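Local structure of 4-amino-4-deoxy-L-arabinose transferase or related glycosyltransferases of PMT family (Cupriavidus metallidurans, 5EZM) at residues P523-D526 with S527-K530. The protein is a membrane-embedded GT-C fold enzyme that probably transfers 4-amino-4-deoxy-L-arabinose from a polyprenyl phosphate carrier to lipid A. Numbering follows the deposited sequence.
Sequences PDVD and SFTK
The Phe-528 ring has Val-525 O at its edge, near the ring plane, while Val-525 CG1 approaches ring atom CD2 at 4.1 Å, the two side chains crossing obliquely. Phe-528 CG, anti to its own backbone N (chi1 164°), takes the ring outward from the turn, with CD2 still beside Val-525, to Tyr-484, which it meets edge-to-face, and to Trp-532 and Leu-550. The other flat group, the Asp-524 carboxylate, takes the hydroxyl of Ser-527 on the syn side of OD1, 22° out of its plane (OG to OD1 2.7 Å). Asp-524 O accepts from Phe-528 N at 3.2 Å and, weakly, from Ser-527 N. Without the carboxylate, as with an alanine here, the Ser-527 hydroxyl would probably lose this acceptor and be left freer to turn. The next helix bond runs from Thr-529 N to Val-525 O, 2.9 Å. Thr-529 OG1 turns back to donate to Asp-526 O at 2.6 Å, tilted 30° from the carbonyl plane, and weakly receives Lys-530 NZ. With Asp-524 at the N-cap position and two successive i to i+4 bonds starting from its O, this is the N-terminal first turn of helix 525-534, packed by Val-525 and Phe-528 against Leu-550 of helix 544-550 in the C-terminal domain.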
ATOM      1  N   PRO A 523       5.650 -25.083  20.460  1.00 69.36           N
ATOM      2  CA  PRO A 523       6.698 -25.294  19.446  1.00 73.88           C
ATOM      3  C   PRO A 523       6.254 -26.163  18.287  1.00 77.33           C
ATOM      4  O   PRO A 523       6.534 -25.830  17.130  1.00 77.53           O
ATOM      5  CB  PRO A 523       7.832 -25.957  20.244  1.00 75.97           C
ATOM      6  CG  PRO A 523       7.507 -25.721  21.682  1.00 74.87           C
ATOM      7  CD  PRO A 523       6.018 -25.663  21.758  1.00 71.92           C
ATOM      8  N   ASP A 524       5.575 -27.273  18.563  1.00 83.01           N
ATOM      9  CA  ASP A 524       5.184 -28.220  17.532  1.00 89.56           C
ATOM     10  C   ASP A 524       3.776 -28.716  17.817  1.00 95.01           C
ATOM     11  O   ASP A 524       3.268 -28.595  18.934  1.00 94.66           O
ATOM     12  CB  ASP A 524       6.162 -29.399  17.457  1.00 94.45           C
ATOM     13  CG  ASP A 524       6.354 -30.077  18.799  1.00 97.54           C
ATOM     14  OD1 ASP A 524       6.144 -29.416  19.838  1.00 96.31           O
ATOM     15  OD2 ASP A 524       6.718 -31.270  18.817  1.00102.04           O
ATOM     16  N   VAL A 525       3.150 -29.286  16.786  1.00101.91           N
ATOM     17  CA  VAL A 525       1.779 -29.769  16.920  1.00102.63           C
ATOM     18  C   VAL A 525       1.700 -30.898  17.939  1.00102.52           C
ATOM     19  O   VAL A 525       0.679 -31.064  18.618  1.00102.18           O
ATOM     20  CB  VAL A 525       1.235 -30.204  15.541  1.00104.68           C
ATOM     21  CG1 VAL A 525      -0.235 -30.588  15.636  1.00104.44           C
ATOM     22  CG2 VAL A 525       1.435 -29.095  14.517  1.00103.33           C
ATOM     23  N   ASP A 526       2.773 -31.678  18.080  1.00100.39           N
ATOM     24  CA  ASP A 526       2.741 -32.809  19.002  1.00100.28           C
ATOM     25  C   ASP A 526       2.569 -32.347  20.446  1.00 95.06           C
ATOM     26  O   ASP A 526       1.880 -33.003  21.236  1.00 96.96           O
ATOM     27  CB  ASP A 526       4.007 -33.649  18.836  1.00108.04           C
ATOM     28  CG  ASP A 526       4.011 -34.442  17.538  1.00112.12           C
ATOM     29  OD1 ASP A 526       2.995 -35.106  17.242  1.00112.23           O
ATOM     30  OD2 ASP A 526       5.023 -34.393  16.807  1.00115.03           O
ATOM     31  N   SER A 527       3.180 -31.217  20.811  1.00 89.39           N
ATOM     32  CA  SER A 527       2.900 -30.628  22.117  1.00 84.26           C
ATOM     33  C   SER A 527       1.506 -30.019  22.157  1.00 77.03           C
ATOM     34  O   SER A 527       0.852 -30.012  23.212  1.00 78.01           O
ATOM     35  CB  SER A 527       3.948 -29.569  22.454  1.00 84.06           C
ATOM     36  OG  SER A 527       5.256 -30.098  22.348  1.00 88.92           O
ATOM     37  N   PHE A 528       1.034 -29.510  21.018  1.00 70.10           N
ATOM     38  CA  PHE A 528      -0.304 -28.943  20.962  1.00 65.36           C
ATOM     39  C   PHE A 528      -1.369 -29.996  21.230  1.00 67.37           C
ATOM     40  O   PHE A 528      -2.460 -29.659  21.700  1.00 67.63           O
ATOM     41  CB  PHE A 528      -0.541 -28.283  19.605  1.00 59.93           C
ATOM     42  CG  PHE A 528      -1.986 -28.008  19.312  1.00 55.55           C
ATOM     43  CD1 PHE A 528      -2.647 -26.964  19.936  1.00 52.51           C
ATOM     44  CD2 PHE A 528      -2.686 -28.802  18.417  1.00 55.36           C
ATOM     45  CE1 PHE A 528      -3.982 -26.712  19.673  1.00 51.06           C
ATOM     46  CE2 PHE A 528      -4.022 -28.555  18.146  1.00 53.78           C
ATOM     47  CZ  PHE A 528      -4.670 -27.509  18.773  1.00 50.73           C
ATOM     48  N   THR A 529      -1.085 -31.268  20.931  1.00 68.46           N
ATOM     49  CA  THR A 529      -2.062 -32.311  21.228  1.00 70.55           C
ATOM     50  C   THR A 529      -2.232 -32.482  22.733  1.00 75.07           C
ATOM     51  O   THR A 529      -3.361 -32.580  23.229  1.00 74.96           O
ATOM     52  CB  THR A 529      -1.657 -33.636  20.581  1.00 73.39           C
ATOM     53  OG1 THR A 529      -0.470 -34.142  21.206  1.00 78.72           O
ATOM     54  CG2 THR A 529      -1.404 -33.449  19.093  1.00 70.65           C
ATOM     55  N   LYS A 530      -1.121 -32.515  23.475  1.00 78.26           N
ATOM     56  CA  LYS A 530      -1.200 -32.630  24.927  1.00 81.06           C
ATOM     57  C   LYS A 530      -1.833 -31.390  25.545  1.00 77.00           C
ATOM     58  O   LYS A 530      -2.643 -31.498  26.475  1.00 79.08           O
ATOM     59  CB  LYS A 530       0.190 -32.872  25.511  1.00 87.93           C
ATOM     60  CG  LYS A 530       0.852 -34.135  24.993  1.00 94.33           C
ATOM     61  CD  LYS A 530       0.085 -35.373  25.417  1.00100.01           C
ATOM     62  CE  LYS A 530       0.603 -36.604  24.699  1.00106.04           C
ATOM     63  NZ  LYS A 530       0.442 -36.483  23.221  1.00104.66           N
TER